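Local coordinates for adhesion G-protein coupled receptor G6 (Danio rerio, PDB 6V55) that probably couples cell adhesion outside the cell to G-protein signalling in myelination, through a large calcium-binding extracellular region, at residues P472-T484 against W496-I510. Residues are numbered along the deposited sequence; the frame is centred on the assembly and turned at random.
With NAG (2-acetamido-2-deoxy-beta-D-glucopyranose), chain K; NAG (2-acetamido-2-deoxy-beta-D-glucopyranose), chain N; NAG (2-acetamido-2-deoxy-beta-D-glucopyranose), chain F.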
loop_
_atom_site.group_PDB
_atom_site.type_symbol
_atom_site.label_atom_id
_atom_site.label_comp_id
_atom_site.label_asym_id
_atom_site.label_seq_id
_atom_site.Cartn_x
_atom_site.Cartn_y
_atom_site.Cartn_z
ATOM N N PRO A 472 12.665 5.042 11.136
ATOM C CA PRO A 472 13.640 4.350 11.986
ATOM C C PRO A 472 15.083 4.699 11.681
ATOM O O PRO A 472 15.464 4.944 10.531
ATOM C CB PRO A 472 13.383 2.873 11.675
ATOM C CG PRO A 472 12.606 2.864 10.421
ATOM C CD PRO A 472 11.740 4.049 10.555
ATOM N N CYS A 473 15.891 4.695 12.745
ATOM C CA CYS A 473 17.326 4.857 12.600
ATOM C C CYS A 473 17.894 3.612 11.930
ATOM O O CYS A 473 17.620 2.490 12.362
ATOM C CB CYS A 473 17.985 5.074 13.967
ATOM S SG CYS A 473 17.721 6.694 14.719
ATOM N N PHE A 474 18.643 3.809 10.849
ATOM C CA PHE A 474 19.285 2.694 10.169
ATOM C C PHE A 474 20.561 2.320 10.910
ATOM O O PHE A 474 21.386 3.193 11.166
ATOM C CB PHE A 474 19.610 3.062 8.722
ATOM C CG PHE A 474 20.226 1.941 7.947
ATOM C CD1 PHE A 474 19.435 0.893 7.500
ATOM C CD2 PHE A 474 21.597 1.905 7.701
ATOM C CE1 PHE A 474 19.982 -0.152 6.773
ATOM C CE2 PHE A 474 22.164 0.840 6.993
ATOM C CZ PHE A 474 21.348 -0.187 6.529
ATOM N N PRO A 475 20.782 1.041 11.239
ATOM C CA PRO A 475 19.920 -0.133 11.051
ATOM C C PRO A 475 19.335 -0.763 12.318
ATOM O O PRO A 475 18.749 -1.842 12.214
ATOM C CB PRO A 475 20.865 -1.133 10.416
ATOM C CG PRO A 475 22.142 -0.865 11.164
ATOM C CD PRO A 475 22.171 0.625 11.495
ATOM N N TYR A 476 19.480 -0.138 13.484
ATOM C CA TYR A 476 19.082 -0.834 14.698
ATOM C C TYR A 476 17.654 -0.529 15.126
ATOM O O TYR A 476 17.080 -1.320 15.890
ATOM C CB TYR A 476 20.088 -0.520 15.808
ATOM C CG TYR A 476 21.457 -1.021 15.414
ATOM C CD1 TYR A 476 21.645 -2.362 15.044
ATOM C CD2 TYR A 476 22.557 -0.173 15.383
ATOM C CE1 TYR A 476 22.903 -2.846 14.662
ATOM C CE2 TYR A 476 23.809 -0.649 15.009
ATOM C CZ TYR A 476 23.973 -1.983 14.649
ATOM O OH TYR A 476 25.221 -2.440 14.281
ATOM N N LYS A 477 17.092 0.592 14.648
ATOM C CA LYS A 477 15.700 1.037 14.862
ATOM C C LYS A 477 15.331 1.245 16.332
ATOM O O LYS A 477 14.140 1.231 16.666
ATOM C CB LYS A 477 14.663 0.099 14.233
ATOM C CG LYS A 477 14.878 -0.319 12.805
ATOM C CD LYS A 477 13.880 -1.443 12.482
ATOM C CE LYS A 477 12.563 -0.948 11.928
ATOM N NZ LYS A 477 12.027 -1.857 10.872
ATOM N N ASP A 478 16.324 1.452 17.213
ATOM C CA ASP A 478 16.028 1.655 18.630
ATOM C C ASP A 478 15.386 3.010 18.854
ATOM O O ASP A 478 14.480 3.138 19.682
ATOM C CB ASP A 478 17.289 1.548 19.493
ATOM C CG ASP A 478 18.221 0.406 19.072
ATOM O OD1 ASP A 478 19.425 0.693 18.859
ATOM O OD2 ASP A 478 17.781 -0.771 18.990
ATOM N N ARG A 479 15.854 4.034 18.133
ATOM C CA ARG A 479 15.319 5.393 18.185
ATOM C C ARG A 479 14.972 5.857 16.767
ATOM O O ARG A 479 15.153 5.122 15.788
ATOM C CB ARG A 479 16.291 6.365 18.884
ATOM C CG ARG A 479 16.999 5.810 20.127
ATOM C CD ARG A 479 17.744 6.878 20.914
ATOM N NE ARG A 479 16.891 7.607 21.858
ATOM C CZ ARG A 479 17.347 8.489 22.750
ATOM N NH1 ARG A 479 18.650 8.760 22.820
ATOM N NH2 ARG A 479 16.504 9.106 23.571
ATOM N N ASN A 480 14.438 7.080 16.667
ATOM C CA ASN A 480 13.950 7.665 15.424
ATOM C C ASN A 480 14.852 8.782 14.910
ATOM O O ASN A 480 15.600 9.420 15.659
ATOM C CB ASN A 480 12.568 8.295 15.587
ATOM C CG ASN A 480 11.550 7.373 16.171
ATOM O OD1 ASN A 480 11.559 6.170 15.924
ATOM N ND2 ASN A 480 10.630 7.960 16.959
ATOM N N ALA A 481 14.719 9.052 13.615
ATOM C CA ALA A 481 15.154 10.292 12.993
ATOM C C ALA A 481 13.911 11.075 12.610
ATOM O O ALA A 481 12.815 10.517 12.562
ATOM C CB ALA A 481 16.012 10.028 11.754
ATOM N N SER A 482 14.071 12.372 12.340
ATOM C CA SER A 482 12.926 13.207 11.985
ATOM C C SER A 482 13.309 14.226 10.922
ATOM O O SER A 482 14.469 14.621 10.816
ATOM C CB SER A 482 12.331 13.934 13.195
ATOM O OG SER A 482 13.136 15.045 13.535
ATOM N N ARG A 483 12.313 14.620 10.118
ATOM C CA ARG A 483 12.448 15.626 9.062
ATOM C C ARG A 483 11.143 16.401 8.952
ATOM O O ARG A 483 10.060 15.814 9.032
ATOM C CB ARG A 483 12.784 15.009 7.698
ATOM C CG ARG A 483 13.624 15.893 6.804
ATOM C CD ARG A 483 13.902 15.247 5.452
ATOM N NE ARG A 483 14.822 16.028 4.623
ATOM C CZ ARG A 483 15.052 15.778 3.331
ATOM N NH1 ARG A 483 14.413 14.779 2.723
ATOM N NH2 ARG A 483 15.912 16.526 2.642
ATOM N N THR A 484 11.244 17.718 8.763
ATOM C CA THR A 484 10.077 18.595 8.726
ATOM C C THR A 484 9.927 19.210 7.342
ATOM O O THR A 484 10.907 19.691 6.759
ATOM C CB THR A 484 10.183 19.694 9.791
ATOM O OG1 THR A 484 10.406 19.084 11.066
ATOM C CG2 THR A 484 8.890 20.511 9.877
ATOM N N TRP A 496 11.804 20.548 1.981
ATOM C CA TRP A 496 12.263 19.707 3.073
ATOM C C TRP A 496 13.400 20.390 3.812
ATOM O O TRP A 496 14.443 20.692 3.219
ATOM C CB TRP A 496 12.765 18.368 2.549
ATOM C CG TRP A 496 11.760 17.263 2.366
ATOM C CD1 TRP A 496 11.492 16.598 1.199
ATOM C CD2 TRP A 496 10.939 16.640 3.382
ATOM N NE1 TRP A 496 10.544 15.625 1.418
ATOM C CE2 TRP A 496 10.185 15.627 2.742
ATOM C CE3 TRP A 496 10.752 16.855 4.760
ATOM C CZ2 TRP A 496 9.259 14.827 3.433
ATOM C CZ3 TRP A 496 9.839 16.052 5.449
ATOM C CH2 TRP A 496 9.099 15.055 4.777
ATOM N N ALA A 497 13.248 20.554 5.126
ATOM C CA ALA A 497 14.398 20.861 5.973
ATOM C C ALA A 497 15.356 19.671 6.070
ATOM O O ALA A 497 15.100 18.564 5.574
ATOM C CB ALA A 497 13.963 21.251 7.380
ATOM N N LEU A 498 16.470 19.912 6.751
ATOM C CA LEU A 498 17.466 18.878 6.965
ATOM C C LEU A 498 16.949 17.837 7.956
ATOM O O LEU A 498 16.208 18.178 8.889
ATOM C CB LEU A 498 18.744 19.498 7.496
ATOM C CG LEU A 498 19.776 19.981 6.482
ATOM C CD1 LEU A 498 20.960 20.442 7.285
ATOM C CD2 LEU A 498 20.194 18.893 5.467
ATOM N N PRO A 499 17.276 16.562 7.752
ATOM C CA PRO A 499 16.890 15.542 8.728
ATOM C C PRO A 499 17.698 15.650 10.015
ATOM O O PRO A 499 18.892 15.953 9.998
ATOM C CB PRO A 499 17.180 14.225 7.997
ATOM C CG PRO A 499 18.164 14.565 6.959
ATOM C CD PRO A 499 17.851 15.965 6.534
ATOM N N ASP A 500 17.017 15.404 11.142
ATOM C CA ASP A 500 17.637 15.323 12.463
ATOM C C ASP A 500 17.942 13.857 12.741
ATOM O O ASP A 500 17.079 13.105 13.195
ATOM C CB ASP A 500 16.718 15.921 13.526
ATOM C CG ASP A 500 17.257 15.751 14.956
ATOM O OD1 ASP A 500 18.494 15.638 15.183
ATOM O OD2 ASP A 500 16.415 15.751 15.874
ATOM N N ARG A 501 19.188 13.459 12.525
ATOM C CA ARG A 501 19.611 12.097 12.814
ATOM C C ARG A 501 20.443 11.999 14.090
ATOM O O ARG A 501 21.243 11.075 14.240
ATOM C CB ARG A 501 20.385 11.529 11.628
ATOM C CG ARG A 501 19.487 11.300 10.441
ATOM C CD ARG A 501 20.167 10.458 9.391
ATOM N NE ARG A 501 21.331 11.135 8.853
ATOM C CZ ARG A 501 22.541 10.603 8.843
ATOM N NH1 ARG A 501 22.724 9.384 9.329
ATOM N NH2 ARG A 501 23.560 11.279 8.332
ATOM N N GLY A 502 20.237 12.930 15.028
ATOM C CA GLY A 502 21.077 13.037 16.210
ATOM C C GLY A 502 20.953 11.893 17.199
ATOM O O GLY A 502 21.904 11.643 17.949
ATOM N N ASN A 503 19.817 11.185 17.212
ATOM C CA ASN A 503 19.629 10.023 18.071
ATOM C C ASN A 503 19.998 8.707 17.372
ATOM O O ASN A 503 19.761 7.628 17.930
ATOM C CB ASN A 503 18.178 9.970 18.573
ATOM C CG ASN A 503 17.789 11.185 19.423
ATOM O OD1 ASN A 503 18.608 12.067 19.677
ATOM N ND2 ASN A 503 16.531 11.224 19.867
ATOM N N CYS A 504 20.590 8.768 16.181
ATOM C CA CYS A 504 20.819 7.582 15.369
ATOM C C CYS A 504 22.276 7.132 15.450
ATOM O O CYS A 504 23.196 7.943 15.612
ATOM C CB CYS A 504 20.454 7.839 13.899
ATOM S SG CYS A 504 18.708 8.052 13.493
ATOM N N THR A 505 22.473 5.822 15.277
ATOM C CA THR A 505 23.779 5.185 15.279
ATOM C C THR A 505 24.067 4.570 13.913
ATOM O O THR A 505 23.160 4.139 13.206
ATOM C CB THR A 505 23.858 4.091 16.350
ATOM O OG1 THR A 505 22.754 3.199 16.177
ATOM C CG2 THR A 505 23.799 4.683 17.747
ATOM N N ASN A 506 25.359 4.508 13.568
ATOM C CA ASN A 506 25.881 3.795 12.406
ATOM C C ASN A 506 25.693 2.288 12.585
ATOM O O ASN A 506 25.346 1.802 13.661
ATOM C CB ASN A 506 27.392 4.029 12.243
ATOM C CG ASN A 506 27.779 5.431 11.776
ATOM O OD1 ASN A 506 27.134 6.021 10.912
ATOM N ND2 ASN A 506 28.879 5.959 12.358
ATOM N N ILE A 507 26.003 1.529 11.526
ATOM C CA ILE A 507 26.339 0.106 11.675
ATOM C C ILE A 507 27.530 -0.068 12.613
ATOM O O ILE A 507 27.502 -0.891 13.538
ATOM C CB ILE A 507 26.641 -0.523 10.298
ATOM C CG1 ILE A 507 25.405 -0.521 9.401
ATOM C CG2 ILE A 507 27.192 -1.952 10.428
ATOM C CD1 ILE A 507 25.721 -0.872 7.964
ATOM N N THR A 508 28.579 0.732 12.410
ATOM C CA THR A 508 29.821 0.547 13.148
ATOM C C THR A 508 29.795 1.159 14.540
ATOM O O THR A 508 30.582 0.742 15.394
ATOM C CB THR A 508 30.993 1.166 12.391
ATOM O OG1 THR A 508 31.055 2.565 12.696
ATOM C CG2 THR A 508 30.800 1.011 10.913
ATOM N N SER A 509 28.934 2.146 14.787
ATOM C CA SER A 509 29.141 2.969 15.968
ATOM C C SER A 509 28.509 2.388 17.223
ATOM O O SER A 509 28.739 2.919 18.317
ATOM C CB SER A 509 28.616 4.380 15.722
ATOM O OG SER A 509 27.209 4.396 15.816
ATOM N N ILE A 510 27.736 1.325 17.103
ATOM C CA ILE A 510 27.193 0.671 18.287
ATOM C C ILE A 510 28.314 -0.096 18.982
ATOM O O ILE A 510 29.315 -0.493 18.370
ATOM C CB ILE A 510 25.985 -0.223 17.919
ATOM C CG1 ILE A 510 25.026 -0.356 19.096
ATOM C CG2 ILE A 510 26.395 -1.614 17.414
ATOM C CD1 ILE A 510 23.746 -1.109 18.747
HETATM C C1 NAG K . 16.001 12.301 20.672
HETATM C C2 NAG K . 14.647 12.758 20.090
HETATM C C3 NAG K . 14.016 13.863 20.963
HETATM C C4 NAG K . 13.923 13.420 22.424
HETATM C C5 NAG K . 15.307 12.987 22.931
HETATM C C6 NAG K . 15.303 12.469 24.358
HETATM C C7 NAG K . 14.158 12.596 17.697
HETATM C C8 NAG K . 14.437 13.136 16.328
HETATM N N2 NAG K . 14.801 13.193 18.709
HETATM O O3 NAG K . 12.708 14.175 20.486
HETATM O O4 NAG K . 13.374 14.454 23.240
HETATM O O5 NAG K . 15.834 11.937 22.092
HETATM O O6 NAG K . 15.000 11.081 24.454
HETATM O O7 NAG K . 13.371 11.665 17.882
HETATM C C1 NAG N . 9.501 7.390 17.665
HETATM C C2 NAG N . 9.540 7.722 19.170
HETATM C C3 NAG N . 8.255 7.234 19.869
HETATM C C4 NAG N . 6.986 7.705 19.156
HETATM C C5 NAG N . 7.032 7.413 17.651
HETATM C C6 NAG N . 5.889 8.068 16.902
HETATM C C7 NAG N . 11.886 7.792 19.917
HETATM C C8 NAG N . 12.986 7.044 20.612
HETATM N N2 NAG N . 10.718 7.147 19.806
HETATM O O3 NAG N . 8.240 7.725 21.207
HETATM O O4 NAG N . 5.836 7.074 19.719
HETATM O O5 NAG N . 8.254 7.913 17.075
HETATM O O6 NAG N . 6.033 7.992 15.490
HETATM O O7 NAG N . 12.055 8.926 19.459
HETATM C C1 NAG F . 29.515 7.243 12.087
HETATM C C2 NAG F . 29.987 8.042 13.357
HETATM C C3 NAG F . 30.988 9.163 12.975
HETATM C C4 NAG F . 32.117 8.650 12.089
HETATM C C5 NAG F . 31.504 8.055 10.828
HETATM C C6 NAG F . 32.529 7.536 9.839
HETATM C C7 NAG F . 28.792 8.929 15.350
HETATM C C8 NAG F . 27.503 9.528 15.848
HETATM N N2 NAG F . 28.831 8.612 14.046
HETATM O O3 NAG F . 31.540 9.780 14.136
HETATM O O4 NAG F . 33.030 9.694 11.754
HETATM O O5 NAG F . 30.680 6.942 11.210
HETATM O O6 NAG F . 33.550 8.491 9.576
HETATM O O7 NAG F . 29.750 8.747 16.095
HETATM O O HOH W 1 20.805 2.513 14.012
#
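Arg483 lays its guanidinium flat on Trp496, the two planes only 4° apart and their centres 4.2 Å apart. Its chain, extended from CG to NE, carries the charge across the indole, while NE donates to Ala497 O at 2.7 Å. Arginine suits this place because its flat, cationic end can stack and bond at once: NH1 also forms a salt bridge with Asp452, and Trp496 NE1 is held by Gln450 O. A leucine here would probably leave Asp452 without its mate, Ala497 O without this donor, and the indole freer to shift. Ser482 and Asp500 form a single antiparallel hydrogen-bonded pair, and Ala497 N donates to Thr484 O. Farther along, the Cys473–Cys504 disulfide (SG to SG 2.1 Å) ties the loops covalently where strand bonds are absent. Tyr476 is also tightly packed: its flat ring fits between Pro475 CG and Ile510 CD1, the latter 3.9 Å from the ring centroid, while OH reaches a lone pair of Ile507 O at 2.9 Å.

The outer side is looser and sugar-coated. Bent at chi3 (84°), Arg479 stacks over the amide of Asn503, whose glycan O6 lies 2.6 Å from Arg479 NH2; Asn480 and Asn506 bear sugars too. Such joining of strand to loop by one bridge, a disulfide and an arginine–tryptophan stack is consistent with the cystine-rich hormone receptor domain found before the GAIN domain in many adhesion receptors.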